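Local structure of protein B (Streptococcus agalactiae, 5H6I) at residues A[93-105]-A[134-148]. The protein permeabilizes host membranes as the pore-forming CAMP factor toxin and belongs to the bacterial Fc-binding proteins that bind IgG. Sequence-based numbering, arbitrary orientation.
Sequences NSIGSRVEALTDV and LVIRILDPFASVDSI
Arg98, reaching from the side of helix 93-115, hydrogen-bonds the carbonyls at the C-terminal end of helix 121-139 and in the turn that follows into helix 145-163, joining three helices of the N-terminal helical bundle. Segments 93-105, part of the region that binds the IgG constant region, and 134-139 run nearly antiparallel, at 158°, their axes 9.6 Å apart. Arg98 CG stands anti to the carbonyl carbon (chi1 -57°), and the chain extends from there to NE, carrying the guanidinium out to the helix end. Arg98 NH1 lies 2.6 Å from Ile138 O, a bent bond with the donor well above the carbonyl plane, and makes weaker bonds to Arg137 O and Asp140 O. Arg98 NH2 adds another weak bond, to Asp140 O at 2.7 Å. Ile148 CD1 lies over one guanidinium face, offset toward its rim, and also meets Arg98 CG at 3.6 Å.

Further along, the contact turns apolar. Ile138 fits as a knob among Arg98, Ala101, Leu102 and Val105; the single methyl of Ala101 lies 3.7 Å (CB) from Ile138 CD1. Branched Val105 spreads CG2 against Leu134 CD2 (3.6 Å) and Val135 CG2, while Val152 of helix 145-163 backs Ala101 and Leu134. At the other end, Val145 sets CG2 against Asn93 and Ser97, whose OG is hydrogen-bonded to Asn93 O in its own helix.

The last helical carbonyls, such as Ile138 O, have few main-chain N-H partners; buried Arg98 offers N-H groups to them and to Asp140 O, and the helix dipole and gathered oxygens probably stabilise its positive charge.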
ATOM      1  N   ASN A  93     -20.925  20.132   0.762  1.00 84.55           N
ATOM      2  CA  ASN A  93     -19.632  20.667   0.350  1.00 81.65           C
ATOM      3  C   ASN A  93     -18.498  20.067   1.171  1.00 78.59           C
ATOM      4  O   ASN A  93     -17.532  19.532   0.615  1.00 70.46           O
ATOM      5  CB  ASN A  93     -19.633  22.191   0.467  1.00 84.08           C
ATOM      6  CG  ASN A  93     -18.308  22.806   0.060  1.00 82.64           C
ATOM      7  OD1 ASN A  93     -17.905  22.728  -1.100  1.00 76.71           O
ATOM      8  ND2 ASN A  93     -17.623  23.420   1.016  1.00 80.31           N
ATOM      9  N   SER A  94     -18.596  20.152   2.501  1.00 77.69           N
ATOM     10  CA  SER A  94     -17.535  19.625   3.352  1.00 71.34           C
ATOM     11  C   SER A  94     -17.435  18.110   3.241  1.00 70.19           C
ATOM     12  O   SER A  94     -16.330  17.555   3.240  1.00 71.13           O
ATOM     13  CB  SER A  94     -17.771  20.041   4.804  1.00 73.72           C
ATOM     14  OG  SER A  94     -18.586  19.100   5.478  1.00 86.72           O
ATOM     15  N   ILE A  95     -18.576  17.423   3.140  1.00 74.18           N
ATOM     16  CA  ILE A  95     -18.553  15.969   3.031  1.00 63.69           C
ATOM     17  C   ILE A  95     -17.925  15.535   1.711  1.00 65.90           C
ATOM     18  O   ILE A  95     -17.344  14.446   1.622  1.00 63.42           O
ATOM     19  CB  ILE A  95     -19.976  15.396   3.203  1.00 66.07           C
ATOM     20  CG1 ILE A  95     -19.920  13.972   3.759  1.00 62.20           C
ATOM     21  CG2 ILE A  95     -20.746  15.428   1.892  1.00 81.35           C
ATOM     22  CD1 ILE A  95     -19.482  13.899   5.202  1.00 68.18           C
ATOM     23  N   GLY A  96     -18.010  16.371   0.679  1.00 65.25           N
ATOM     24  CA  GLY A  96     -17.463  16.029  -0.619  1.00 70.61           C
ATOM     25  C   GLY A  96     -15.968  16.248  -0.696  1.00 72.06           C
ATOM     26  O   GLY A  96     -15.249  15.460  -1.318  1.00 62.97           O
ATOM     27  N   SER A  97     -15.489  17.323  -0.064  1.00 62.95           N
ATOM     28  CA  SER A  97     -14.056  17.590  -0.041  1.00 63.31           C
ATOM     29  C   SER A  97     -13.298  16.517   0.730  1.00 68.78           C
ATOM     30  O   SER A  97     -12.127  16.256   0.437  1.00 63.61           O
ATOM     31  CB  SER A  97     -13.790  18.969   0.561  1.00 64.14           C
ATOM     32  OG  SER A  97     -14.592  19.958  -0.061  1.00 77.03           O
ATOM     33  N   ARG A  98     -13.945  15.890   1.715  1.00 62.79           N
ATOM     34  CA  ARG A  98     -13.307  14.798   2.442  1.00 58.05           C
ATOM     35  C   ARG A  98     -13.290  13.518   1.615  1.00 54.05           C
ATOM     36  O   ARG A  98     -12.320  12.754   1.670  1.00 51.42           O
ATOM     37  CB  ARG A  98     -14.020  14.569   3.774  1.00 51.43           C
ATOM     38  CG  ARG A  98     -14.064  15.803   4.658  1.00 51.35           C
ATOM     39  CD  ARG A  98     -14.921  15.590   5.894  1.00 62.27           C
ATOM     40  NE  ARG A  98     -15.031  16.810   6.689  1.00 59.28           N
ATOM     41  CZ  ARG A  98     -14.120  17.214   7.568  1.00 57.84           C
ATOM     42  NH1 ARG A  98     -13.027  16.491   7.771  1.00 55.66           N
ATOM     43  NH2 ARG A  98     -14.301  18.339   8.247  1.00 66.16           N
ATOM     44  N   VAL A  99     -14.350  13.272   0.843  1.00 50.20           N
ATOM     45  CA  VAL A  99     -14.388  12.094  -0.017  1.00 51.56           C
ATOM     46  C   VAL A  99     -13.364  12.219  -1.138  1.00 56.15           C
ATOM     47  O   VAL A  99     -12.678  11.249  -1.484  1.00 69.04           O
ATOM     48  CB  VAL A  99     -15.811  11.882  -0.564  1.00 56.20           C
ATOM     49  CG1 VAL A  99     -15.807  10.872  -1.703  1.00 52.20           C
ATOM     50  CG2 VAL A  99     -16.744  11.429   0.550  1.00 56.06           C
ATOM     51  N   GLU A 100     -13.234  13.416  -1.717  1.00 58.33           N
ATOM     52  CA  GLU A 100     -12.262  13.621  -2.786  1.00 63.56           C
ATOM     53  C   GLU A 100     -10.835  13.466  -2.276  1.00 59.71           C
ATOM     54  O   GLU A 100      -9.981  12.900  -2.967  1.00 64.82           O
ATOM     55  CB  GLU A 100     -12.454  14.999  -3.417  1.00 61.75           C
ATOM     56  CG  GLU A 100     -13.745  15.155  -4.197  1.00 77.56           C
ATOM     57  CD  GLU A 100     -14.100  16.606  -4.444  1.00 91.77           C
ATOM     58  OE1 GLU A 100     -13.534  17.484  -3.758  1.00 81.99           O
ATOM     59  OE2 GLU A 100     -14.946  16.871  -5.325  1.00101.95           O
ATOM     60  N   ALA A 101     -10.558  13.961  -1.067  1.00 58.71           N
ATOM     61  CA  ALA A 101      -9.217  13.850  -0.505  1.00 55.01           C
ATOM     62  C   ALA A 101      -8.822  12.406  -0.228  1.00 60.61           C
ATOM     63  O   ALA A 101      -7.627  12.118  -0.097  1.00 57.47           O
ATOM     64  CB  ALA A 101      -9.110  14.678   0.776  1.00 53.11           C
ATOM     65  N   LEU A 102      -9.793  11.495  -0.134  1.00 52.79           N
ATOM     66  CA  LEU A 102      -9.462  10.082   0.018  1.00 56.39           C
ATOM     67  C   LEU A 102      -8.860   9.511  -1.259  1.00 53.88           C
ATOM     68  O   LEU A 102      -8.032   8.595  -1.196  1.00 53.72           O
ATOM     69  CB  LEU A 102     -10.703   9.289   0.423  1.00 53.32           C
ATOM     70  CG  LEU A 102     -11.053   9.338   1.911  1.00 55.76           C
ATOM     71  CD1 LEU A 102     -12.399   8.683   2.166  1.00 54.39           C
ATOM     72  CD2 LEU A 102      -9.962   8.674   2.737  1.00 51.42           C
ATOM     73  N   THR A 103      -9.262  10.031  -2.421  1.00 58.53           N
ATOM     74  CA  THR A 103      -8.620   9.630  -3.668  1.00 57.90           C
ATOM     75  C   THR A 103      -7.173  10.102  -3.709  1.00 54.18           C
ATOM     76  O   THR A 103      -6.292   9.390  -4.206  1.00 57.74           O
ATOM     77  CB  THR A 103      -9.404  10.175  -4.864  1.00 53.70           C
ATOM     78  OG1 THR A 103     -10.738   9.651  -4.840  1.00 65.36           O
ATOM     79  CG2 THR A 103      -8.736   9.777  -6.173  1.00 62.04           C
ATOM     80  N   ASP A 104      -6.905  11.300  -3.180  1.00 55.40           N
ATOM     81  CA  ASP A 104      -5.528  11.770  -3.076  1.00 55.07           C
ATOM     82  C   ASP A 104      -4.732  10.943  -2.075  1.00 56.14           C
ATOM     83  O   ASP A 104      -3.520  10.767  -2.244  1.00 50.72           O
ATOM     84  CB  ASP A 104      -5.505  13.247  -2.689  1.00 45.07           C
ATOM     85  CG  ASP A 104      -6.108  14.139  -3.757  1.00 61.83           C
ATOM     86  OD1 ASP A 104      -5.489  14.281  -4.833  1.00 68.28           O
ATOM     87  OD2 ASP A 104      -7.202  14.695  -3.523  1.00 63.31           O
ATOM     88  N   VAL A 105      -5.390  10.436  -1.030  1.00 48.59           N
ATOM     89  CA  VAL A 105      -4.726   9.523  -0.103  1.00 55.05           C
ATOM     90  C   VAL A 105      -4.320   8.246  -0.825  1.00 52.62           C
ATOM     91  O   VAL A 105      -3.167   7.804  -0.747  1.00 50.89           O
ATOM     92  CB  VAL A 105      -5.636   9.222   1.103  1.00 49.25           C
ATOM     93  CG1 VAL A 105      -5.149   7.983   1.840  1.00 38.48           C
ATOM     94  CG2 VAL A 105      -5.693  10.414   2.040  1.00 44.61           C
ATOM     95  N   LEU A 134      -2.909  14.320   6.142  1.00 56.17           N
ATOM     96  CA  LEU A 134      -4.083  14.490   5.293  1.00 56.57           C
ATOM     97  C   LEU A 134      -5.290  13.764   5.873  1.00 62.13           C
ATOM     98  O   LEU A 134      -6.387  14.330   5.954  1.00 61.34           O
ATOM     99  CB  LEU A 134      -3.783  13.996   3.877  1.00 50.68           C
ATOM    100  CG  LEU A 134      -4.936  14.087   2.876  1.00 41.78           C
ATOM    101  CD1 LEU A 134      -5.564  15.470   2.909  1.00 39.13           C
ATOM    102  CD2 LEU A 134      -4.454  13.752   1.474  1.00 41.57           C
ATOM    103  N   VAL A 135      -5.106  12.507   6.285  1.00 54.65           N
ATOM    104  CA  VAL A 135      -6.213  11.733   6.840  1.00 53.83           C
ATOM    105  C   VAL A 135      -6.730  12.370   8.124  1.00 55.24           C
ATOM    106  O   VAL A 135      -7.932  12.319   8.412  1.00 62.25           O
ATOM    107  CB  VAL A 135      -5.779  10.271   7.064  1.00 44.09           C
ATOM    108  CG1 VAL A 135      -6.910   9.461   7.676  1.00 52.09           C
ATOM    109  CG2 VAL A 135      -5.326   9.648   5.752  1.00 49.44           C
ATOM    110  N   ILE A 136      -5.841  12.987   8.907  1.00 53.09           N
ATOM    111  CA  ILE A 136      -6.271  13.666  10.127  1.00 52.36           C
ATOM    112  C   ILE A 136      -7.242  14.792   9.794  1.00 52.13           C
ATOM    113  O   ILE A 136      -8.263  14.971  10.470  1.00 60.63           O
ATOM    114  CB  ILE A 136      -5.049  14.178  10.911  1.00 49.94           C
ATOM    115  CG1 ILE A 136      -4.358  13.020  11.634  1.00 54.98           C
ATOM    116  CG2 ILE A 136      -5.456  15.254  11.907  1.00 50.92           C
ATOM    117  CD1 ILE A 136      -3.072  13.413  12.327  1.00 59.28           C
ATOM    118  N   ARG A 137      -6.951  15.557   8.740  1.00 57.56           N
ATOM    119  CA  ARG A 137      -7.862  16.619   8.324  1.00 60.78           C
ATOM    120  C   ARG A 137      -9.180  16.048   7.814  1.00 54.06           C
ATOM    121  O   ARG A 137     -10.247  16.628   8.052  1.00 50.29           O
ATOM    122  CB  ARG A 137      -7.204  17.489   7.255  1.00 58.06           C
ATOM    123  CG  ARG A 137      -5.877  18.098   7.679  1.00 66.35           C
ATOM    124  CD  ARG A 137      -6.065  19.483   8.272  1.00 72.36           C
ATOM    125  NE  ARG A 137      -5.625  20.528   7.353  1.00 77.93           N
ATOM    126  CZ  ARG A 137      -4.429  21.107   7.397  1.00 76.96           C
ATOM    127  NH1 ARG A 137      -3.548  20.742   8.319  1.00 79.69           N
ATOM    128  NH2 ARG A 137      -4.114  22.049   6.520  1.00 67.37           N
ATOM    129  N   ILE A 138      -9.128  14.915   7.110  1.00 53.85           N
ATOM    130  CA  ILE A 138     -10.350  14.269   6.639  1.00 56.52           C
ATOM    131  C   ILE A 138     -11.218  13.855   7.820  1.00 61.08           C
ATOM    132  O   ILE A 138     -12.451  13.957   7.771  1.00 48.37           O
ATOM    133  CB  ILE A 138     -10.006  13.066   5.741  1.00 54.74           C
ATOM    134  CG1 ILE A 138      -9.159  13.508   4.547  1.00 56.09           C
ATOM    135  CG2 ILE A 138     -11.272  12.369   5.264  1.00 49.64           C
ATOM    136  CD1 ILE A 138      -8.797  12.375   3.608  1.00 49.79           C
ATOM    137  N   LEU A 139     -10.591  13.391   8.902  1.00 58.76           N
ATOM    138  CA  LEU A 139     -11.333  12.974  10.086  1.00 58.18           C
ATOM    139  C   LEU A 139     -11.752  14.157  10.949  1.00 58.85           C
ATOM    140  O   LEU A 139     -12.764  14.074  11.652  1.00 64.66           O
ATOM    141  CB  LEU A 139     -10.492  12.005  10.918  1.00 58.15           C
ATOM    142  CG  LEU A 139     -10.242  10.613  10.340  1.00 55.67           C
ATOM    143  CD1 LEU A 139      -8.954  10.035  10.899  1.00 47.71           C
ATOM    144  CD2 LEU A 139     -11.411   9.696  10.644  1.00 54.46           C
ATOM    145  N   ASP A 140     -10.998  15.246  10.910  1.00 60.71           N
ATOM    146  CA  ASP A 140     -11.230  16.393  11.780  1.00 57.09           C
ATOM    147  C   ASP A 140     -12.553  17.073  11.454  1.00 64.96           C
ATOM    148  O   ASP A 140     -12.699  17.614  10.349  1.00 65.87           O
ATOM    149  CB  ASP A 140     -10.075  17.386  11.641  1.00 61.21           C
ATOM    150  CG  ASP A 140     -10.071  18.437  12.733  1.00 59.59           C
ATOM    151  OD1 ASP A 140     -10.932  18.370  13.636  1.00 58.37           O
ATOM    152  OD2 ASP A 140      -9.202  19.333  12.688  1.00 66.22           O
ATOM    153  N   PRO A 141     -13.532  17.076  12.362  1.00 68.31           N
ATOM    154  CA  PRO A 141     -14.788  17.786  12.074  1.00 67.76           C
ATOM    155  C   PRO A 141     -14.611  19.289  11.968  1.00 63.51           C
ATOM    156  O   PRO A 141     -15.409  19.954  11.295  1.00 53.68           O
ATOM    157  CB  PRO A 141     -15.690  17.405  13.259  1.00 65.11           C
ATOM    158  CG  PRO A 141     -15.030  16.212  13.896  1.00 75.00           C
ATOM    159  CD  PRO A 141     -13.567  16.397  13.668  1.00 63.63           C
ATOM    160  N   PHE A 142     -13.589  19.844  12.612  1.00 61.78           N
ATOM    161  CA  PHE A 142     -13.326  21.275  12.574  1.00 62.31           C
ATOM    162  C   PHE A 142     -12.434  21.684  11.410  1.00 68.73           C
ATOM    163  O   PHE A 142     -12.187  22.881  11.229  1.00 71.00           O
ATOM    164  CB  PHE A 142     -12.691  21.727  13.894  1.00 58.70           C
ATOM    165  CG  PHE A 142     -13.558  21.482  15.097  1.00 71.42           C
ATOM    166  CD1 PHE A 142     -14.931  21.644  15.022  1.00 74.66           C
ATOM    167  CD2 PHE A 142     -12.998  21.087  16.301  1.00 73.75           C
ATOM    168  CE1 PHE A 142     -15.732  21.419  16.126  1.00 76.62           C
ATOM    169  CE2 PHE A 142     -13.794  20.861  17.409  1.00 71.73           C
ATOM    170  CZ  PHE A 142     -15.163  21.026  17.322  1.00 83.68           C
ATOM    171  N   ALA A 143     -11.948  20.729  10.622  1.00 69.46           N
ATOM    172  CA  ALA A 143     -11.098  21.052   9.482  1.00 66.09           C
ATOM    173  C   ALA A 143     -11.936  21.672   8.372  1.00 69.64           C
ATOM    174  O   ALA A 143     -12.876  21.048   7.869  1.00 68.93           O
ATOM    175  CB  ALA A 143     -10.384  19.799   8.980  1.00 69.29           C
ATOM    176  N   SER A 144     -11.598  22.902   7.994  1.00 52.78           N
ATOM    177  CA  SER A 144     -12.308  23.568   6.916  1.00 68.92           C
ATOM    178  C   SER A 144     -11.964  22.927   5.573  1.00 68.01           C
ATOM    179  O   SER A 144     -10.991  22.178   5.440  1.00 67.14           O
ATOM    180  CB  SER A 144     -11.966  25.058   6.891  1.00 69.10           C
ATOM    181  OG  SER A 144     -10.577  25.261   6.697  1.00 63.66           O
ATOM    182  N   VAL A 145     -12.789  23.230   4.568  1.00 57.57           N
ATOM    183  CA  VAL A 145     -12.543  22.717   3.222  1.00 66.95           C
ATOM    184  C   VAL A 145     -11.217  23.247   2.690  1.00 73.60           C
ATOM    185  O   VAL A 145     -10.483  22.539   1.989  1.00 68.27           O
ATOM    186  CB  VAL A 145     -13.722  23.077   2.297  1.00 56.80           C
ATOM    187  CG1 VAL A 145     -13.290  23.091   0.836  1.00 55.10           C
ATOM    188  CG2 VAL A 145     -14.870  22.102   2.505  1.00 70.86           C
ATOM    189  N   ASP A 146     -10.880  24.492   3.034  1.00 65.53           N
ATOM    190  CA  ASP A 146      -9.616  25.068   2.586  1.00 66.40           C
ATOM    191  C   ASP A 146      -8.424  24.357   3.217  1.00 61.56           C
ATOM    192  O   ASP A 146      -7.425  24.093   2.539  1.00 56.73           O
ATOM    193  CB  ASP A 146      -9.579  26.563   2.906  1.00 66.09           C
ATOM    194  CG  ASP A 146     -10.389  27.389   1.925  1.00 72.55           C
ATOM    195  OD1 ASP A 146     -10.857  26.825   0.913  1.00 67.95           O
ATOM    196  OD2 ASP A 146     -10.557  28.604   2.163  1.00 91.14           O
ATOM    197  N   SER A 147      -8.508  24.039   4.512  1.00 57.36           N
ATOM    198  CA  SER A 147      -7.399  23.362   5.176  1.00 54.27           C
ATOM    199  C   SER A 147      -7.231  21.933   4.675  1.00 68.40           C
ATOM    200  O   SER A 147      -6.128  21.380   4.741  1.00 66.39           O
ATOM    201  CB  SER A 147      -7.602  23.377   6.692  1.00 51.47           C
ATOM    202  OG  SER A 147      -8.591  22.444   7.086  1.00 75.78           O
ATOM    203  N   ILE A 148      -8.306  21.321   4.176  1.00 61.07           N
ATOM    204  CA  ILE A 148      -8.193  19.997   3.573  1.00 63.34           C
ATOM    205  C   ILE A 148      -7.517  20.094   2.211  1.00 65.99           C
ATOM    206  O   ILE A 148      -6.582  19.342   1.906  1.00 60.63           O
ATOM    207  CB  ILE A 148      -9.578  19.334   3.469  1.00 59.80           C
ATOM    208  CG1 ILE A 148     -10.082  18.929   4.855  1.00 63.19           C
ATOM    209  CG2 ILE A 148      -9.525  18.126   2.543  1.00 46.24           C
ATOM    210  CD1 ILE A 148     -11.444  18.280   4.837  1.00 57.57           C
TER